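Long-range contacts in protein FmtA (Staphylococcus aureus, PDB 5ZH8), which removes D-alanine esters from wall and lipoteichoic acids of the cell envelope and influences methicillin resistance and autolysis: residues K168-Q174 / K323-Y329; T338-L342 / T352-N356. One frame throughout, in Å; residues are numbered along the deposited sequence.

Interaction 1: K168-Q174 / K323-Y329; sequences KDLMLHQ and KQYPDEY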
loop_
_atom_site.group_PDB
_atom_site.type_symbol
_atom_site.label_atom_id
_atom_site.label_comp_id
_atom_site.label_asym_id
_atom_site.label_seq_id
_atom_site.Cartn_x
_atom_site.Cartn_y
_atom_site.Cartn_z
ATOM N N LYS A 168 15.344 -20.751 15.919
ATOM C CA LYS A 168 15.792 -20.501 14.553
ATOM C C LYS A 168 14.629 -20.415 13.567
ATOM O O LYS A 168 14.666 -19.600 12.650
ATOM C CB LYS A 168 16.778 -21.585 14.101
ATOM C CG LYS A 168 17.487 -21.243 12.801
ATOM C CD LYS A 168 18.556 -22.248 12.419
ATOM C CE LYS A 168 19.567 -21.607 11.474
ATOM N NZ LYS A 168 20.389 -22.596 10.721
ATOM N N ASP A 169 13.613 -21.255 13.752
ATOM C CA ASP A 169 12.444 -21.258 12.870
ATOM C C ASP A 169 11.579 -20.000 13.020
ATOM O O ASP A 169 10.940 -19.573 12.062
ATOM C CB ASP A 169 11.603 -22.520 13.092
ATOM C CG ASP A 169 12.248 -23.766 12.507
ATOM O OD1 ASP A 169 13.307 -23.643 11.867
ATOM O OD2 ASP A 169 11.699 -24.874 12.691
ATOM N N LEU A 170 11.558 -19.415 14.214
ATOM C CA LEU A 170 10.929 -18.116 14.415
ATOM C C LEU A 170 11.747 -17.038 13.718
ATOM O O LEU A 170 11.219 -16.244 12.945
ATOM C CB LEU A 170 10.841 -17.776 15.898
ATOM C CG LEU A 170 10.046 -18.694 16.818
ATOM C CD1 LEU A 170 10.331 -18.325 18.263
ATOM C CD2 LEU A 170 8.562 -18.586 16.537
ATOM N N MET A 171 13.042 -17.025 14.006
ATOM C CA MET A 171 13.981 -16.067 13.431
ATOM C C MET A 171 13.931 -16.046 11.904
ATOM O O MET A 171 13.996 -14.977 11.298
ATOM C CB MET A 171 15.403 -16.392 13.917
ATOM C CG MET A 171 16.499 -15.469 13.407
ATOM S SD MET A 171 17.149 -15.942 11.790
ATOM C CE MET A 171 18.074 -17.420 12.179
ATOM N N LEU A 172 13.805 -17.222 11.292
ATOM C CA LEU A 172 13.799 -17.351 9.830
ATOM C C LEU A 172 12.400 -17.243 9.199
ATOM O O LEU A 172 12.267 -17.385 7.980
ATOM C CB LEU A 172 14.435 -18.690 9.411
ATOM C CG LEU A 172 15.912 -18.954 9.717
ATOM C CD1 LEU A 172 16.254 -20.408 9.431
ATOM C CD2 LEU A 172 16.829 -18.032 8.934
ATOM N N HIS A 173 11.373 -16.989 10.011
ATOM C CA HIS A 173 9.972 -16.965 9.556
ATOM C C HIS A 173 9.527 -18.278 8.910
ATOM O O HIS A 173 9.090 -18.289 7.767
ATOM C CB HIS A 173 9.707 -15.793 8.596
ATOM C CG HIS A 173 9.885 -14.445 9.219
ATOM N ND1 HIS A 173 9.091 -13.989 10.250
ATOM C CD2 HIS A 173 10.751 -13.446 8.937
ATOM C CE1 HIS A 173 9.476 -12.770 10.587
ATOM N NE2 HIS A 173 10.485 -12.420 9.810
ATOM N N GLN A 174 9.641 -19.376 9.653
ATOM C CA GLN A 174 9.184 -20.690 9.191
ATOM C C GLN A 174 8.700 -21.551 10.359
ATOM O O GLN A 174 8.938 -22.760 10.401
ATOM C CB GLN A 174 10.302 -21.400 8.423
ATOM C CG GLN A 174 11.586 -21.584 9.218
ATOM C CD GLN A 174 12.651 -22.352 8.452
ATOM O OE1 GLN A 174 12.759 -22.245 7.228
ATOM N NE2 GLN A 174 13.447 -23.130 9.173
ATOM N N LYS A 323 23.962 -24.089 5.752
ATOM C CA LYS A 323 23.188 -24.692 6.787
ATOM C C LYS A 323 22.856 -23.676 7.862
ATOM O O LYS A 323 21.740 -23.598 8.304
ATOM C CB LYS A 323 23.940 -25.886 7.341
ATOM C CG LYS A 323 23.322 -26.489 8.571
ATOM C CD LYS A 323 22.248 -27.481 8.212
ATOM C CE LYS A 323 21.814 -28.268 9.432
ATOM N NZ LYS A 323 22.878 -29.153 9.976
ATOM N N GLN A 324 23.831 -22.879 8.251
ATOM C CA GLN A 324 23.656 -21.887 9.309
ATOM C C GLN A 324 22.761 -20.743 8.875
ATOM O O GLN A 324 21.833 -20.371 9.600
ATOM C CB GLN A 324 25.013 -21.327 9.735
ATOM C CG GLN A 324 24.939 -20.434 10.961
ATOM C CD GLN A 324 26.287 -19.933 11.419
ATOM O OE1 GLN A 324 27.328 -20.328 10.890
ATOM N NE2 GLN A 324 26.276 -19.049 12.404
ATOM N N TYR A 325 23.057 -20.188 7.703
ATOM C CA TYR A 325 22.299 -19.082 7.125
ATOM C C TYR A 325 21.727 -19.523 5.775
ATOM O O TYR A 325 22.262 -19.159 4.728
ATOM C CB TYR A 325 23.205 -17.865 6.943
ATOM C CG TYR A 325 23.717 -17.296 8.243
ATOM C CD1 TYR A 325 22.922 -16.466 9.016
ATOM C CD2 TYR A 325 24.996 -17.589 8.703
ATOM C CE1 TYR A 325 23.383 -15.943 10.213
ATOM C CE2 TYR A 325 25.472 -17.070 9.894
ATOM C CZ TYR A 325 24.658 -16.244 10.646
ATOM O OH TYR A 325 25.106 -15.715 11.839
ATOM N N PRO A 326 20.644 -20.325 5.795
ATOM C CA PRO A 326 20.097 -20.915 4.567
ATOM C C PRO A 326 19.444 -19.916 3.623
ATOM O O PRO A 326 19.481 -20.106 2.412
ATOM C CB PRO A 326 19.049 -21.897 5.092
ATOM C CG PRO A 326 18.626 -21.328 6.393
ATOM C CD PRO A 326 19.864 -20.722 6.980
ATOM N N ASP A 327 18.848 -18.870 4.177
ATOM C CA ASP A 327 18.102 -17.895 3.394
ATOM C C ASP A 327 18.836 -16.568 3.382
ATOM O O ASP A 327 19.783 -16.362 4.142
ATOM C CB ASP A 327 16.691 -17.715 3.980
ATOM C CG ASP A 327 15.947 -19.041 4.145
ATOM O OD1 ASP A 327 16.153 -19.910 3.275
ATOM O OD2 ASP A 327 15.211 -19.240 5.141
ATOM N N GLU A 328 18.398 -15.672 2.504
ATOM C CA GLU A 328 18.913 -14.307 2.476
ATOM C C GLU A 328 18.553 -13.620 3.782
ATOM O O GLU A 328 19.348 -12.855 4.336
ATOM C CB GLU A 328 18.322 -13.526 1.297
ATOM C CG GLU A 328 18.770 -14.033 -0.063
ATOM C CD GLU A 328 18.245 -13.199 -1.218
ATOM O OE1 GLU A 328 17.237 -12.476 -1.041
ATOM O OE2 GLU A 328 18.843 -13.274 -2.315
ATOM N N TYR A 329 17.354 -13.919 4.276
ATOM C CA TYR A 329 16.865 -13.350 5.526
ATOM C C TYR A 329 17.541 -13.985 6.739
ATOM O O TYR A 329 17.678 -15.197 6.809
ATOM C CB TYR A 329 15.354 -13.541 5.632
ATOM C CG TYR A 329 14.707 -12.689 6.692
ATOM C CD1 TYR A 329 14.427 -11.363 6.449
ATOM C CD2 TYR A 329 14.378 -13.209 7.938
ATOM C CE1 TYR A 329 13.829 -10.569 7.398
ATOM C CE2 TYR A 329 13.783 -12.416 8.903
ATOM C CZ TYR A 329 13.512 -11.097 8.621
ATOM O OH TYR A 329 12.913 -10.284 9.551
#

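Interaction 2: T338-L342 / T352-N356; sequences TLNRL and TVYYN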
loop_
_atom_site.group_PDB
_atom_site.type_symbol
_atom_site.label_atom_id
_atom_site.label_comp_id
_atom_site.label_asym_id
_atom_site.label_seq_id
_atom_site.Cartn_x
_atom_site.Cartn_y
_atom_site.Cartn_z
ATOM N N THR A 338 23.771 -8.521 -4.327
ATOM C CA THR A 338 24.414 -7.240 -4.637
ATOM C C THR A 338 24.357 -6.244 -3.491
ATOM O O THR A 338 24.924 -5.152 -3.601
ATOM C CB THR A 338 23.757 -6.572 -5.855
ATOM O OG1 THR A 338 22.397 -6.254 -5.540
ATOM C CG2 THR A 338 23.788 -7.482 -7.051
ATOM N N LEU A 339 23.680 -6.613 -2.400
ATOM C CA LEU A 339 23.352 -5.661 -1.335
ATOM C C LEU A 339 22.760 -6.339 -0.109
ATOM O O LEU A 339 22.305 -7.474 -0.186
ATOM C CB LEU A 339 22.355 -4.621 -1.859
ATOM C CG LEU A 339 21.044 -5.168 -2.453
ATOM C CD1 LEU A 339 19.984 -5.415 -1.381
ATOM C CD2 LEU A 339 20.499 -4.219 -3.518
ATOM N N ASN A 340 22.790 -5.632 1.017
ATOM C CA ASN A 340 22.025 -6.008 2.207
ATOM C C ASN A 340 20.841 -5.056 2.318
ATOM O O ASN A 340 20.961 -3.865 2.027
ATOM C CB ASN A 340 22.878 -5.930 3.482
ATOM C CG ASN A 340 23.833 -7.105 3.630
ATOM O OD1 ASN A 340 24.081 -7.850 2.679
ATOM N ND2 ASN A 340 24.382 -7.268 4.829
ATOM N N ARG A 341 19.705 -5.583 2.759
ATOM C CA ARG A 341 18.463 -4.838 2.747
ATOM C C ARG A 341 17.715 -4.923 4.077
ATOM O O ARG A 341 17.612 -5.997 4.670
ATOM C CB ARG A 341 17.582 -5.361 1.612
ATOM C CG ARG A 341 16.141 -4.883 1.636
ATOM C CD ARG A 341 15.388 -5.437 0.439
ATOM N NE ARG A 341 14.050 -4.857 0.307
ATOM C CZ ARG A 341 12.966 -5.292 0.950
ATOM N NH1 ARG A 341 13.045 -6.316 1.794
ATOM N NH2 ARG A 341 11.802 -4.703 0.755
ATOM N N LEU A 342 17.212 -3.777 4.531
ATOM C CA LEU A 342 16.196 -3.723 5.583
ATOM C C LEU A 342 14.975 -2.983 5.045
ATOM O O LEU A 342 15.097 -2.111 4.184
ATOM C CB LEU A 342 16.699 -3.005 6.840
ATOM C CG LEU A 342 17.723 -3.739 7.698
ATOM C CD1 LEU A 342 19.117 -3.568 7.138
ATOM C CD2 LEU A 342 17.692 -3.242 9.133
ATOM N N THR A 352 13.302 1.967 4.591
ATOM C CA THR A 352 14.043 1.035 3.757
ATOM C C THR A 352 15.527 1.374 3.766
ATOM O O THR A 352 15.907 2.542 3.817
ATOM C CB THR A 352 13.493 1.033 2.314
ATOM O OG1 THR A 352 12.063 0.878 2.336
ATOM C CG2 THR A 352 14.098 -0.097 1.503
ATOM N N VAL A 353 16.357 0.335 3.739
ATOM C CA VAL A 353 17.807 0.475 3.820
ATOM C C VAL A 353 18.420 -0.463 2.801
ATOM O O VAL A 353 18.149 -1.658 2.817
ATOM C CB VAL A 353 18.368 0.079 5.208
ATOM C CG1 VAL A 353 19.851 0.407 5.296
ATOM C CG2 VAL A 353 17.609 0.765 6.336
ATOM N N TYR A 354 19.230 0.087 1.909
ATOM C CA TYR A 354 20.070 -0.704 1.017
ATOM C C TYR A 354 21.495 -0.366 1.391
ATOM O O TYR A 354 21.816 0.814 1.550
ATOM C CB TYR A 354 19.853 -0.298 -0.435
ATOM C CG TYR A 354 18.746 -1.008 -1.180
ATOM C CD1 TYR A 354 17.646 -1.554 -0.530
ATOM C CD2 TYR A 354 18.792 -1.083 -2.566
ATOM C CE1 TYR A 354 16.646 -2.181 -1.248
ATOM C CE2 TYR A 354 17.799 -1.696 -3.287
ATOM C CZ TYR A 354 16.732 -2.243 -2.632
ATOM O OH TYR A 354 15.767 -2.851 -3.394
ATOM N N TYR A 355 22.349 -1.376 1.548
ATOM C CA TYR A 355 23.747 -1.091 1.826
ATOM C C TYR A 355 24.720 -2.158 1.392
ATOM O O TYR A 355 24.340 -3.296 1.105
ATOM C CB TYR A 355 23.955 -0.764 3.310
ATOM C CG TYR A 355 23.915 -1.929 4.269
ATOM C CD1 TYR A 355 25.062 -2.661 4.551
ATOM C CD2 TYR A 355 22.744 -2.269 4.932
ATOM C CE1 TYR A 355 25.031 -3.710 5.445
ATOM C CE2 TYR A 355 22.711 -3.322 5.834
ATOM C CZ TYR A 355 23.857 -4.036 6.085
ATOM O OH TYR A 355 23.836 -5.085 6.970
ATOM N N ASN A 356 25.982 -1.741 1.322
ATOM C CA ASN A 356 27.114 -2.629 1.099
ATOM C C ASN A 356 28.317 -2.090 1.897
ATOM O O ASN A 356 28.121 -1.365 2.876
ATOM C CB ASN A 356 27.395 -2.806 -0.408
ATOM C CG ASN A 356 27.778 -1.520 -1.108
ATOM O OD1 ASN A 356 28.243 -0.569 -0.492
ATOM N ND2 ASN A 356 27.603 -1.500 -2.417
#

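Interaction 1: K168-Q174 / K323-Y329
The rings of His-173 and Tyr-329 meet obliquely, centroids 4.9 Å apart and planes at 45°. Tyr-329 CZ lies at the imidazole edge, in its plane, while the closest approach, His-173 CD2 to Tyr-329 CE2, is oblique; His-173 NE2 gives a weak hydrogen bond to Tyr-329 OH at 3.2 Å. The edge of the tyrosine ring takes a backbone group as well: Met-171 O lies near the ring plane, 3.5 Å from Tyr-329 CE2. On its other nitrogen the histidine is held by Asn-215, through ND1, while the rings of Tyr-211 and Tyr-216 also meet it.

The contact sets the loop between helix 310-318 and strand 329-330 against the C-terminal end of helix 167-171, which closes in a Schellman motif. His-173, the first residue past the helix, has positive phi (58°), with His-173 N bonded to Leu-170 O and Gln-174 N to Asp-169 O. Across this turn Gln-174 NE2 bonds Asp-169 OD1 at 2.7 Å, and Lys-207 pairs with the other carboxylate oxygen.

Earlier in both segments, Leu-172 CD1 and Pro-326 CG reach for each other tip to tip, 4.0 Å apart; the second leucine methyl, CD2, is 3.6 Å from Tyr-329 O. Lys-168 runs out fully extended, CG trans to the backbone N (chi1 -169°), and thereby carries NZ to Gln-324 O, a 2.9 Å hydrogen bond in which NZ stands above the carbonyl plane.

Interaction 2: T338-L342 / T352-N356
Asn-340 and Tyr-355 meet through both backbone and side chain, and the tight half of this antiparallel pairing is built around them. As a hydrogen-bonded pair they exchange Asn-340 N to Tyr-355 O at 2.8 Å, almost straight at 178°, and Tyr-355 N to Asn-340 O. The tyrosine's CG sits between its own N and carbonyl carbon (chi1 75°), which swings the ring across to the neighbouring strand and under Asn-340. Asn-340 CB then makes a CH-pi contact over one ring face, 3.5 Å from the centroid, and ND2 reaches beyond the ring to Tyr-355 OH at 3.1 Å, with the hydroxyl in the amide plane. The same amide is gripped from outside, ND2 by Leu-317 O and OD1 by Asn-390, so its rotation is well fixed.

Leu-342 extends this face. Its CD1 lies at the edge of the Tyr-355 ring, 3.8 Å from CE2, and its CB lies beside Val-353 CB, the two residues forming the next hydrogen-bonded pair.

The Arg-341/Tyr-354 face, by contrast, has no direct hydrogen bond between side chains across the strands and meets by oblique contacts. The extended arginine passes the ring with CD 3.9 Å from Tyr-354 CE1; on the same side of the ring, toward its other edge, Leu-339 CD2 approaches Tyr-354 CD2 at 3.7 Å. Arg-341 NE, in a salt bridge, and Tyr-354 OH, in a hydrogen bond, both reach Glu-372 OE2, and Arg-341 also packs on Ser-268 of the second subunit. The bridges stop at Asn-340; Thr-338, partly exposed, makes no contact across.

This hairpin of strands 340-346 and 349-355 lies within the large antiparallel sheet of the beta-lactamase fold, flanked by strands 333-335 and 359-365, with helix 292-303 against Val-353 and Tyr-355 and helix 371-382 against Leu-339 and Tyr-354.

Interaction 1 ends where Tyr-329 opens edge strand 329-330, from which the chain returns through strand 333-335 into 340-346 and interaction 2. The centres are 18 Å apart and the nearest atoms about 6 Å, without touching. Tyr-334 bridges them, its ring edge-to-face with Tyr-329 and its backbone bonded to Arg-341. Interaction 1 joins the sheet's edge to the helical part of the protein, whereas interaction 2 lies deeper within the sheet. His-173 and Tyr-329 also touch Lys-130, whose place near the start of helix 129-142 is consistent with the lysine of the family's Ser-x-x-Lys motif, so interaction 1 probably borders the active site.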